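Local coordinates for protein deoxy-D-mannose-octulosonate 8-phosphate phosphatase (Haemophilus influenzae Rd, PDB 1K1E) that hydrolyses 3-deoxy-D-manno-octulosonate 8-phosphate to 3-deoxy-D-manno-octulosonate and inorganic phosphate, a metal-dependent step of lipopolysaccharide biosynthesis, at residues G43-M46 with L47-A50; I155-Q159 with G160-V164; V110-P113 with A114-A117; E83-T86 with A87-L91; T13-G17 with V18-G22. All blocks are in the same frame, centred on the assembly; numbering follows the deposited sequence.

Interactions 3 and 5 are the buried contacts, whereas 1, 2 and 4 are partly buried. Interaction 5 carries the cobalt on the loop after strand 10-14. Lys84 of interaction 4 salt-bridges both Asp14 of interaction 5 and Asp111 of interaction 3, so these three gather round the active site. Interactions 3 and 4 lie on neighbouring helices and share a mercury ion. Interactions 1 and 2 meet away from it, where the ends of helices 38-49 and 147-158 pack through Met46, Ala50 and Leu156, with Lys161 beyond the second helix hydrogen-bonded to Ala50 O. Their chemistry is apolar contact, helix termination and that one bond; charge and metal dominate around the active site.

Interaction 1: residues G43-M46 with L47-A50; sequences GIKM and LMDA
Met48 lies against Ile44 one turn earlier in the last turns of alpha-helix 38-49, a helix flanking the central parallel sheet of this HAD-type fold. Its CB is 3.7 Å from Ile44 O. CG, anti to the carbonyl carbon and beside the backbone N (chi1 -62°), comes closer, 3.2 Å from the same oxygen. SD then settles beside the methyl branch of Ile44, 4.1 Å from its CG2, with the two side chains running side by side in the same direction. The position of the terminal Met48 methyl against Lys45 is doubtful, because the two are modelled too close. The Lys45 amine is itself hydrogen-bonded to Leu72 O.

In the backbone, Met48 N donates to Ile44 O almost straight (3.1 Å, 170° at the hydrogen). Leu47 N and Asp49 N bond likewise to Gly43 O and Lys45 O. The pattern fades at Ala50, which leaves helical geometry and whose N makes a weak bond to Met46 O. Leu47 and Met46 turn to helix 147-158, touching Ser152 and Leu156 respectively. Asp49 OD1 bonds to Ser174 OG and also takes a hydrogen bond from a water 2.7 Å away, which donates its second proton to Met46 O at 2.9 Å.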
loop_
_atom_site.group_PDB
_atom_site.type_symbol
_atom_site.label_atom_id
_atom_site.label_comp_id
_atom_site.label_asym_id
_atom_site.label_seq_id
_atom_site.Cartn_x
_atom_site.Cartn_y
_atom_site.Cartn_z
ATOM N N GLY A 43 0.844 -9.489 18.342
ATOM C CA GLY A 43 0.739 -8.693 19.554
ATOM C C GLY A 43 -0.550 -9.061 20.300
ATOM O O GLY A 43 -0.588 -9.078 21.564
ATOM N N ILE A 44 -1.628 -9.272 19.542
ATOM C CA ILE A 44 -2.917 -9.615 20.118
ATOM C C ILE A 44 -2.775 -10.939 20.850
ATOM O O ILE A 44 -3.227 -11.061 21.993
ATOM C CB ILE A 44 -3.957 -9.692 18.992
ATOM C CG1 ILE A 44 -4.418 -8.266 18.643
ATOM C CG2 ILE A 44 -5.158 -10.495 19.401
ATOM C CD1 ILE A 44 -5.103 -8.198 17.257
ATOM N N LYS A 45 -2.114 -11.922 20.229
ATOM C CA LYS A 45 -1.970 -13.219 20.908
ATOM C C LYS A 45 -1.097 -13.066 22.158
ATOM O O LYS A 45 -1.312 -13.767 23.153
ATOM C CB LYS A 45 -1.299 -14.280 20.016
ATOM C CG LYS A 45 -1.975 -14.475 18.663
ATOM C CD LYS A 45 -3.474 -14.762 18.850
ATOM C CE LYS A 45 -3.747 -16.068 19.637
ATOM N NZ LYS A 45 -5.211 -16.197 19.995
ATOM N N MET A 46 -0.061 -12.211 22.059
ATOM C CA MET A 46 0.834 -12.029 23.196
ATOM C C MET A 46 0.042 -11.465 24.339
ATOM O O MET A 46 0.224 -11.844 25.482
ATOM C CB MET A 46 2.003 -11.112 22.805
ATOM C CG MET A 46 2.978 -11.824 21.946
ATOM S SD MET A 46 4.164 -10.713 21.247
ATOM C CE MET A 46 5.545 -11.958 20.761
ATOM N N LEU A 47 -0.853 -10.532 24.039
ATOM C CA LEU A 47 -1.626 -9.986 25.117
ATOM C C LEU A 47 -2.478 -11.016 25.820
ATOM O O LEU A 47 -2.434 -11.127 27.039
ATOM C CB LEU A 47 -2.555 -8.843 24.650
ATOM C CG LEU A 47 -1.868 -7.534 24.171
ATOM C CD1 LEU A 47 -2.911 -6.496 23.732
ATOM C CD2 LEU A 47 -1.034 -6.911 25.331
ATOM N N MET A 48 -3.223 -11.763 25.031
ATOM C CA MET A 48 -4.117 -12.758 25.599
ATOM C C MET A 48 -3.328 -13.757 26.433
ATOM O O MET A 48 -3.760 -14.176 27.521
ATOM C CB MET A 48 -4.847 -13.389 24.428
ATOM C CG MET A 48 -5.693 -12.370 23.644
ATOM S SD MET A 48 -6.701 -13.004 22.236
ATOM C CE MET A 48 -5.934 -14.373 21.954
ATOM N N ASP A 49 -2.165 -14.141 25.930
ATOM C CA ASP A 49 -1.277 -15.084 26.628
ATOM C C ASP A 49 -0.788 -14.518 27.986
ATOM O O ASP A 49 -0.569 -15.283 28.932
ATOM C CB ASP A 49 -0.103 -15.436 25.715
ATOM C CG ASP A 49 0.953 -16.333 26.382
ATOM O OD1 ASP A 49 2.066 -15.846 26.742
ATOM O OD2 ASP A 49 0.668 -17.542 26.543
ATOM N N ALA A 50 -0.658 -13.192 28.066
ATOM C CA ALA A 50 -0.181 -12.509 29.249
ATOM C C ALA A 50 -1.355 -12.055 30.135
ATOM O O ALA A 50 -1.196 -11.123 30.946
ATOM C CB ALA A 50 0.665 -11.306 28.846
HETATM O O HOH W 1 2.547 -13.241 26.481
#

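Interaction 2: residues I155-Q159 with G160-V164; sequences ILQAQ and GKSSV
With CG beside its backbone N (chi1 -53°) and the rest of its chain extended, Lys161 is laid across Leu156, whose own CG is also turned beside its backbone N (chi1 -68°). The two side chains cross at about a right angle, and Lys161 CD rests 4.0 Å from the CD2 methyl of Leu156. This crossing belongs to a Schellman motif that ends helix 147-158. Gly160 has a positive phi of 72°, and two backbone bonds reach back into the last turn: Lys161 N to Leu156 O at 2.8 Å, and Gly160 N to Gln157 O at 3.0 Å. The second is the less regular, since Gly160 N sits above the carbonyl plane instead of on a lone pair.

Beyond the turn the chain leads toward helix 163-166, and Val164 CG1 comes to 4.3 Å from Leu156 CD1, so one leucine touches both Lys161 and Val164 of the next helix. Leu156 also packs on Leu47 of helix 38-49. The amine of Lys161 is hydrogen-bonded to Ala50 O, while the Gln159 amide bonds through NE2 to the carbonyls of Leu5 and Ile8. On the outer side Ser162 CB lies 3.7 Å from Gln157 OE1, although the serine hydroxyl turns to Asp166. A water bridges the helix end and the chain beyond the turn, donating to Gln157 O and accepting from Ser162 N, each at 3.1 Å.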
loop_
_atom_site.group_PDB
_atom_site.type_symbol
_atom_site.label_atom_id
_atom_site.label_comp_id
_atom_site.label_asym_id
_atom_site.label_seq_id
_atom_site.Cartn_x
_atom_site.Cartn_y
_atom_site.Cartn_z
ATOM N N ILE A 155 2.669 -2.051 26.506
ATOM C CA ILE A 155 1.947 -2.539 27.683
ATOM C C ILE A 155 2.684 -3.731 28.326
ATOM O O ILE A 155 2.896 -3.760 29.531
ATOM C CB ILE A 155 0.489 -2.949 27.305
ATOM C CG1 ILE A 155 -0.258 -1.710 26.789
ATOM C CG2 ILE A 155 -0.211 -3.579 28.552
ATOM C CD1 ILE A 155 -1.663 -1.972 26.216
ATOM N N LEU A 156 3.023 -4.733 27.525
ATOM C CA LEU A 156 3.732 -5.890 28.059
ATOM C C LEU A 156 5.069 -5.539 28.689
ATOM O O LEU A 156 5.480 -6.122 29.719
ATOM C CB LEU A 156 3.943 -6.947 26.975
ATOM C CG LEU A 156 2.636 -7.608 26.515
ATOM C CD1 LEU A 156 2.830 -8.382 25.237
ATOM C CD2 LEU A 156 2.123 -8.533 27.621
ATOM N N GLN A 157 5.781 -4.597 28.084
ATOM C CA GLN A 157 7.036 -4.241 28.696
ATOM C C GLN A 157 6.785 -3.594 30.043
ATOM O O GLN A 157 7.512 -3.843 30.977
ATOM C CB GLN A 157 7.777 -3.275 27.816
ATOM C CG GLN A 157 9.044 -2.787 28.450
ATOM C CD GLN A 157 9.991 -2.475 27.374
ATOM O OE1 GLN A 157 10.505 -3.394 26.694
ATOM N NE2 GLN A 157 10.202 -1.183 27.134
ATOM N N ALA A 158 5.763 -2.749 30.133
ATOM C CA ALA A 158 5.436 -2.084 31.396
ATOM C C ALA A 158 5.124 -3.103 32.483
ATOM O O ALA A 158 5.455 -2.856 33.639
ATOM C CB ALA A 158 4.259 -1.129 31.222
ATOM N N GLN A 159 4.505 -4.239 32.115
ATOM C CA GLN A 159 4.174 -5.320 33.043
ATOM C C GLN A 159 5.334 -6.324 33.298
ATOM O O GLN A 159 5.148 -7.354 33.960
ATOM C CB GLN A 159 2.914 -6.037 32.518
ATOM C CG GLN A 159 1.734 -4.995 32.472
ATOM C CD GLN A 159 0.368 -5.582 32.264
ATOM O OE1 GLN A 159 0.198 -6.759 32.359
ATOM N NE2 GLN A 159 -0.626 -4.735 31.957
ATOM N N GLY A 160 6.504 -6.034 32.748
ATOM C CA GLY A 160 7.694 -6.886 32.910
ATOM C C GLY A 160 7.631 -8.205 32.150
ATOM O O GLY A 160 8.283 -9.216 32.507
ATOM N N LYS A 161 6.804 -8.214 31.106
ATOM C CA LYS A 161 6.593 -9.402 30.263
ATOM C C LYS A 161 7.173 -9.219 28.875
ATOM O O LYS A 161 6.776 -9.932 27.935
ATOM C CB LYS A 161 5.101 -9.686 30.129
ATOM C CG LYS A 161 4.389 -9.788 31.486
ATOM C CD LYS A 161 2.868 -9.989 31.276
ATOM C CE LYS A 161 2.162 -10.543 32.564
ATOM N NZ LYS A 161 0.642 -10.624 32.592
ATOM N N SER A 162 8.124 -8.315 28.745
ATOM C CA SER A 162 8.705 -8.076 27.419
ATOM C C SER A 162 9.435 -9.336 26.904
ATOM O O SER A 162 9.561 -9.531 25.693
ATOM C CB SER A 162 9.707 -6.898 27.449
ATOM O OG SER A 162 11.000 -7.304 27.877
ATOM N N SER A 163 9.892 -10.206 27.802
ATOM C CA SER A 163 10.604 -11.393 27.322
ATOM C C SER A 163 9.871 -12.281 26.297
ATOM O O SER A 163 10.548 -12.969 25.534
ATOM C CB SER A 163 11.119 -12.261 28.515
ATOM O OG SER A 163 10.064 -12.992 29.116
ATOM N N VAL A 164 8.535 -12.243 26.237
ATOM C CA VAL A 164 7.783 -13.040 25.260
ATOM C C VAL A 164 8.069 -12.516 23.838
ATOM O O VAL A 164 8.014 -13.257 22.845
ATOM C CB VAL A 164 6.234 -12.968 25.569
ATOM C CG1 VAL A 164 5.667 -11.576 25.183
ATOM C CG2 VAL A 164 5.484 -14.071 24.837
HETATM O O HOH W 2 9.489 -6.145 30.458
HETATM O O HOH W 3 -1.748 -9.163 32.638
#

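Interaction 3: residues V110-P113 with A114-A117; sequences VDLP and AFAA. With HG (mercury (II) ion), chain N.
Asp111 O receives the amide of Phe115 at 2.9 Å, with the donor nearly along the C=O axis, and the chain winds on as helix 112-117 through bonds from Ala116 N to Leu112 O and from Ala117 N to Pro113 O. Ala114 N adds a weak second bond to Asp111 O. This short helix is the crossover of a beta-alpha-beta unit between strands 102-106 and 120-123.

The Phe115 ring folds back beneath the first turn. Its CG lies beside the backbone N (chi1 -61°), which carries the ring under Asp111: the carbonyl oxygen of that residue stands 3.4 Å above the ring plane, offset toward the rim. Over the face too comes Asp111 CB, 4.2 Å from the ring centroid and 27° off the normal, a CH-pi contact. Leu112 meets the ring with its CD2 methyl, 3.8 Å from Phe115 CD1. The ring is thus met by the methylene and carbonyl of Asp111 and a methyl of Leu112, and it also touches Val135.

The carboxylate of Asp111 turns away from the ring to the active site. OD1 bonds to Tyr104 OH and salt-bridges Lys84, while OD2 accepts from the backbone N atoms of Asp107 and Asp108. Such a network probably fixes its rotation near the metal. Across the helix, Pro113 packs on Glu85 and on Leu172 of a third subunit. Ala114 O binds the mercury ion at 2.9 Å, a site that Cys88 and Cys118 complete.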
loop_
_atom_site.group_PDB
_atom_site.type_symbol
_atom_site.label_atom_id
_atom_site.label_comp_id
_atom_site.label_asym_id
_atom_site.label_seq_id
_atom_site.Cartn_x
_atom_site.Cartn_y
_atom_site.Cartn_z
ATOM N N VAL A 110 -14.872 9.290 15.628
ATOM C CA VAL A 110 -15.772 8.282 16.197
ATOM C C VAL A 110 -15.171 7.706 17.468
ATOM O O VAL A 110 -15.910 7.265 18.317
ATOM C CB VAL A 110 -16.022 7.059 15.206
ATOM C CG1 VAL A 110 -17.325 6.274 15.594
ATOM C CG2 VAL A 110 -16.140 7.552 13.740
ATOM N N ASP A 111 -13.845 7.679 17.602
ATOM C CA ASP A 111 -13.262 7.079 18.798
ATOM C C ASP A 111 -13.117 8.037 19.984
ATOM O O ASP A 111 -12.764 7.604 21.089
ATOM C CB ASP A 111 -11.891 6.514 18.444
ATOM C CG ASP A 111 -11.950 5.608 17.264
ATOM O OD1 ASP A 111 -12.702 4.629 17.361
ATOM O OD2 ASP A 111 -11.290 5.858 16.235
ATOM N N LEU A 112 -13.359 9.328 19.753
ATOM C CA LEU A 112 -13.219 10.280 20.841
ATOM C C LEU A 112 -14.015 9.850 22.118
ATOM O O LEU A 112 -13.479 9.949 23.231
ATOM C CB LEU A 112 -13.638 11.683 20.354
ATOM C CG LEU A 112 -12.575 12.243 19.376
ATOM C CD1 LEU A 112 -13.094 13.623 18.845
ATOM C CD2 LEU A 112 -11.244 12.437 20.066
ATOM N N PRO A 113 -15.274 9.395 21.976
ATOM C CA PRO A 113 -16.013 8.994 23.184
ATOM C C PRO A 113 -15.399 7.712 23.781
ATOM O O PRO A 113 -15.484 7.495 24.987
ATOM C CB PRO A 113 -17.445 8.744 22.681
ATOM C CG PRO A 113 -17.524 9.531 21.390
ATOM C CD PRO A 113 -16.126 9.346 20.780
ATOM N N ALA A 114 -14.765 6.902 22.936
ATOM C CA ALA A 114 -14.098 5.688 23.365
ATOM C C ALA A 114 -12.859 5.951 24.206
ATOM O O ALA A 114 -12.610 5.251 25.209
ATOM C CB ALA A 114 -13.738 4.790 22.144
ATOM N N PHE A 115 -12.097 6.975 23.826
ATOM C CA PHE A 115 -10.918 7.334 24.587
ATOM C C PHE A 115 -11.362 7.761 25.979
ATOM O O PHE A 115 -10.743 7.398 26.951
ATOM C CB PHE A 115 -10.180 8.540 23.951
ATOM C CG PHE A 115 -9.694 8.295 22.542
ATOM C CD1 PHE A 115 -9.621 9.351 21.610
ATOM C CD2 PHE A 115 -9.258 7.044 22.143
ATOM C CE1 PHE A 115 -9.122 9.159 20.306
ATOM C CE2 PHE A 115 -8.757 6.851 20.852
ATOM C CZ PHE A 115 -8.692 7.914 19.929
ATOM N N ALA A 116 -12.442 8.557 26.020
ATOM C CA ALA A 116 -12.980 9.119 27.261
ATOM C C ALA A 116 -13.523 8.039 28.196
ATOM O O ALA A 116 -13.384 8.123 29.400
ATOM C CB ALA A 116 -14.069 10.126 26.942
ATOM N N ALA A 117 -14.120 7.013 27.628
ATOM C CA ALA A 117 -14.674 5.947 28.445
ATOM C C ALA A 117 -13.568 5.034 28.982
ATOM O O ALA A 117 -13.722 4.488 30.111
ATOM C CB ALA A 117 -15.616 5.188 27.666
HETATM HG HG HG N . -13.062 2.443 25.724
#

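Interaction 4: residues E83-T86 with A87-L91; sequences EKET and ACFDL. With HG (mercury (II) ion), chain N; SO4 (sulfate ion), chain O.
Thr86, Ala87 and Glu85 carry most of this contact along the first turns of helix 84-95. Thr86 binds at both ends of its backbone. Its N donates to Glu83 OE2 at 2.7 Å, a capping bond that uses the syn lone pair of the carboxylate at the N-cap position; its O accepts from Asp90 N at 3.0 Å. The side chain of Asp90 also curls back, with Asp90 CG 3.3 Å from Thr86 O.

Ala87 follows with its methyl 3.5 Å from Lys84 O, on the side of the helix that faces the sheet, where it touches Leu57 and Phe78. Glu85 lies on another side of the helix. Its CG is set opposite the backbone N across the CA-CB bond (chi1 177°), and the extended chain crosses obliquely to Phe89, CG resting 3.6 Å from ring atom CE2. The carboxylate reaches the ring at its edge, OE2 lying in the ring plane, with the two planes turned 75° apart. Both residues also pack on Ala117 of helix 112-117.

On the side of the metal site Lys84 stretches out to a sulfate, NZ donating to O1 at 2.7 Å and weakly to O4, while a salt bridge to Asp14 holds the amine from a further direction. Cys88 SG binds mercury at 2.4 Å. A lysine that reaches a sulfate beside the metal-binding aspartates is characteristic of the HAD phosphatase active site, consistent with a substrate-binding role for Lys84.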
loop_
_atom_site.group_PDB
_atom_site.type_symbol
_atom_site.label_atom_id
_atom_site.label_comp_id
_atom_site.label_asym_id
_atom_site.label_seq_id
_atom_site.Cartn_x
_atom_site.Cartn_y
_atom_site.Cartn_z
ATOM N N GLU A 83 -21.935 4.080 18.012
ATOM C CA GLU A 83 -21.850 4.843 19.251
ATOM C C GLU A 83 -20.956 4.033 20.160
ATOM O O GLU A 83 -21.406 3.158 20.932
ATOM C CB GLU A 83 -23.244 5.023 19.841
ATOM C CG GLU A 83 -23.268 5.832 21.096
ATOM C CD GLU A 83 -22.906 5.021 22.321
ATOM O OE1 GLU A 83 -23.664 4.076 22.631
ATOM O OE2 GLU A 83 -21.869 5.327 22.974
ATOM N N LYS A 84 -19.676 4.382 20.105
ATOM C CA LYS A 84 -18.674 3.632 20.828
ATOM C C LYS A 84 -18.547 3.777 22.328
ATOM O O LYS A 84 -18.065 2.851 22.967
ATOM C CB LYS A 84 -17.300 3.864 20.162
ATOM C CG LYS A 84 -17.316 3.354 18.723
ATOM C CD LYS A 84 -15.918 3.421 18.082
ATOM C CE LYS A 84 -15.973 2.924 16.602
ATOM N NZ LYS A 84 -14.559 2.716 16.152
ATOM N N GLU A 85 -18.998 4.882 22.913
ATOM C CA GLU A 85 -18.848 4.987 24.357
ATOM C C GLU A 85 -19.623 3.907 25.140
ATOM O O GLU A 85 -19.113 3.374 26.106
ATOM C CB GLU A 85 -19.310 6.357 24.866
ATOM C CG GLU A 85 -19.225 6.440 26.411
ATOM C CD GLU A 85 -19.909 7.697 26.965
ATOM O OE1 GLU A 85 -19.976 8.696 26.205
ATOM O OE2 GLU A 85 -20.362 7.685 28.142
ATOM N N THR A 86 -20.861 3.588 24.773
ATOM C CA THR A 86 -21.500 2.565 25.559
ATOM C C THR A 86 -20.942 1.171 25.190
ATOM O O THR A 86 -20.930 0.288 26.045
ATOM C CB THR A 86 -23.020 2.590 25.394
ATOM O OG1 THR A 86 -23.335 2.409 24.040
ATOM C CG2 THR A 86 -23.565 3.953 25.871
ATOM N N ALA A 87 -20.455 0.997 23.954
ATOM C CA ALA A 87 -19.881 -0.269 23.521
ATOM C C ALA A 87 -18.701 -0.516 24.432
ATOM O O ALA A 87 -18.461 -1.663 24.827
ATOM C CB ALA A 87 -19.381 -0.247 22.043
ATOM N N CYS A 88 -17.948 0.534 24.780
ATOM C CA CYS A 88 -16.812 0.323 25.673
ATOM C C CYS A 88 -17.253 -0.280 26.977
ATOM O O CYS A 88 -16.683 -1.271 27.426
ATOM C CB CYS A 88 -16.016 1.602 26.079
ATOM S SG CYS A 88 -15.169 2.316 24.601
ATOM N N PHE A 89 -18.231 0.329 27.632
ATOM C CA PHE A 89 -18.591 -0.242 28.931
ATOM C C PHE A 89 -19.144 -1.653 28.872
ATOM O O PHE A 89 -18.923 -2.464 29.809
ATOM C CB PHE A 89 -19.532 0.724 29.604
ATOM C CG PHE A 89 -18.896 2.081 29.823
ATOM C CD1 PHE A 89 -17.823 2.213 30.694
ATOM C CD2 PHE A 89 -19.385 3.216 29.185
ATOM C CE1 PHE A 89 -17.247 3.472 30.937
ATOM C CE2 PHE A 89 -18.811 4.469 29.426
ATOM C CZ PHE A 89 -17.753 4.595 30.302
ATOM N N ASP A 90 -19.843 -1.936 27.773
ATOM C CA ASP A 90 -20.429 -3.261 27.572
ATOM C C ASP A 90 -19.322 -4.268 27.433
ATOM O O ASP A 90 -19.407 -5.355 28.003
ATOM C CB ASP A 90 -21.311 -3.278 26.340
ATOM C CG ASP A 90 -22.617 -2.534 26.528
ATOM O OD1 ASP A 90 -23.316 -2.260 25.483
ATOM O OD2 ASP A 90 -22.923 -2.249 27.710
ATOM N N LEU A 91 -18.274 -3.910 26.675
ATOM C CA LEU A 91 -17.160 -4.854 26.485
ATOM C C LEU A 91 -16.397 -5.010 27.789
ATOM O O LEU A 91 -15.898 -6.094 28.134
ATOM C CB LEU A 91 -16.236 -4.346 25.356
ATOM C CG LEU A 91 -16.823 -4.473 23.950
ATOM C CD1 LEU A 91 -15.899 -3.694 22.931
ATOM C CD2 LEU A 91 -16.912 -6.017 23.543
HETATM HG HG HG N . -13.062 2.443 25.724
HETATM S S SO4 O . -15.849 3.188 12.943
HETATM O O1 SO4 O . -15.274 4.062 13.970
HETATM O O2 SO4 O . -15.216 3.567 11.646
HETATM O O3 SO4 O . -17.288 3.372 12.844
HETATM O O4 SO4 O . -15.523 1.808 13.385
#

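Interaction 5: residues T13-G17 with V18-G22. With CO (cobalt (II) ion), chain M.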
loop_
_atom_site.group_PDB
_atom_site.type_symbol
_atom_site.label_atom_id
_atom_site.label_comp_id
_atom_site.label_asym_id
_atom_site.label_seq_id
_atom_site.Cartn_x
_atom_site.Cartn_y
_atom_site.Cartn_z
ATOM N N THR A 13 -9.793 -2.447 20.663
ATOM C CA THR A 13 -9.253 -1.816 19.491
ATOM C C THR A 13 -10.291 -1.534 18.395
ATOM O O THR A 13 -11.152 -2.368 18.052
ATOM C CB THR A 13 -8.076 -2.664 18.877
ATOM O OG1 THR A 13 -7.540 -1.955 17.752
ATOM C CG2 THR A 13 -8.547 -3.960 18.337
ATOM N N ASP A 14 -10.235 -0.307 17.889
ATOM C CA ASP A 14 -11.040 0.079 16.747
ATOM C C ASP A 14 -10.450 -0.756 15.596
ATOM O O ASP A 14 -9.356 -1.330 15.688
ATOM C CB ASP A 14 -10.831 1.584 16.431
ATOM C CG ASP A 14 -11.362 1.971 15.079
ATOM O OD1 ASP A 14 -12.448 1.493 14.708
ATOM O OD2 ASP A 14 -10.703 2.771 14.405
ATOM N N VAL A 15 -11.193 -0.876 14.495
ATOM C CA VAL A 15 -10.672 -1.626 13.366
ATOM C C VAL A 15 -10.100 -0.799 12.207
ATOM O O VAL A 15 -8.904 -0.824 11.941
ATOM C CB VAL A 15 -11.786 -2.588 12.754
ATOM C CG1 VAL A 15 -11.298 -3.244 11.470
ATOM C CG2 VAL A 15 -12.124 -3.657 13.809
ATOM N N ASP A 16 -10.957 -0.063 11.520
ATOM C CA ASP A 16 -10.450 0.647 10.327
ATOM C C ASP A 16 -9.577 1.789 10.684
ATOM O O ASP A 16 -10.000 2.654 11.411
ATOM C CB ASP A 16 -11.622 1.109 9.474
ATOM C CG ASP A 16 -12.455 -0.071 8.996
ATOM O OD1 ASP A 16 -11.873 -0.918 8.273
ATOM O OD2 ASP A 16 -13.638 -0.178 9.393
ATOM N N GLY A 17 -8.344 1.802 10.182
ATOM C CA GLY A 17 -7.482 2.937 10.496
ATOM C C GLY A 17 -6.545 2.621 11.642
ATOM O O GLY A 17 -5.573 3.365 11.877
ATOM N N VAL A 18 -6.840 1.504 12.349
ATOM C CA VAL A 18 -6.011 1.066 13.453
ATOM C C VAL A 18 -5.458 -0.304 13.100
ATOM O O VAL A 18 -4.264 -0.443 12.923
ATOM C CB VAL A 18 -6.799 1.038 14.765
ATOM C CG1 VAL A 18 -5.975 0.439 15.881
ATOM C CG2 VAL A 18 -7.127 2.497 15.152
ATOM N N LEU A 19 -6.327 -1.297 12.935
ATOM C CA LEU A 19 -5.832 -2.628 12.538
ATOM C C LEU A 19 -5.615 -2.684 11.018
ATOM O O LEU A 19 -5.051 -3.645 10.514
ATOM C CB LEU A 19 -6.833 -3.703 12.928
ATOM C CG LEU A 19 -7.031 -3.802 14.455
ATOM C CD1 LEU A 19 -8.036 -5.014 14.660
ATOM C CD2 LEU A 19 -5.652 -4.135 15.130
ATOM N N THR A 20 -6.090 -1.673 10.307
ATOM C CA THR A 20 -5.942 -1.509 8.859
ATOM C C THR A 20 -5.349 -0.094 8.608
ATOM O O THR A 20 -5.283 0.736 9.536
ATOM C CB THR A 20 -7.278 -1.570 8.108
ATOM O OG1 THR A 20 -7.960 -0.330 8.269
ATOM C CG2 THR A 20 -8.155 -2.759 8.598
ATOM N N ASP A 21 -4.932 0.193 7.369
ATOM C CA ASP A 21 -4.386 1.487 7.101
ATOM C C ASP A 21 -5.531 2.460 6.757
ATOM O O ASP A 21 -5.282 3.576 6.292
ATOM C CB ASP A 21 -3.394 1.418 5.943
ATOM C CG ASP A 21 -4.037 0.986 4.637
ATOM O OD1 ASP A 21 -5.244 0.674 4.591
ATOM O OD2 ASP A 21 -3.318 0.960 3.631
ATOM N N GLY A 22 -6.762 2.028 6.984
ATOM C CA GLY A 22 -7.898 2.909 6.694
ATOM C C GLY A 22 -8.568 2.724 5.348
ATOM O O GLY A 22 -9.626 3.302 5.103
HETATM CO CO CO M . -11.135 3.912 12.759
HETATM O O HOH W 4 -12.739 2.492 12.344
HETATM O O HOH W 5 -9.966 0.153 6.755
HETATM O O HOH W 6 -11.288 4.975 10.964
HETATM O O HOH W 7 -12.521 5.078 13.878
#
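A buried turn, in which Val15 meets Val18 and Leu19, closes the metal-binding loop after strand 10-14, at the aspartates of the HAD-type DxDx(T/V) sequence. Val15 O holds the turn, accepting from Leu19 N at 2.8 Å in the carbonyl plane. Val18 N donates to Val15 O from above that plane at 3.1 Å, and Thr20 N adds a weak bond. Thr20 OG1, held between its backbone N and carbonyl carbon (chi1 77°), accepts from Gly17 N at 2.9 Å and from Gly22 N, the latter forming an ST turn. A water shared with Asp16 OD1 donates to that carboxylate and to it alone of the pair, accepting from the same hydroxyl, while Lys34 salt-bridges Asp16.

The folded loop presents Asp14 OD2 (2.0 Å) and Asp16 O (2.2 Å) to cobalt, whose shell is completed by Asp107 OD2 and three waters. Val18 CG2 lies 3.7 Å from Asp14 OD2, the two side chains crossing at a slant, and Val18 CG1 slides past Thr13 OG1, which donates to Asp14 O at 2.8 Å.

Around it, the backbones of Thr13 and Asp14 bond to strands 53-58 and 102-106, Val18 packs on Ile105, and both Thr13 and Leu19 lie against Phe148 of helix 147-158.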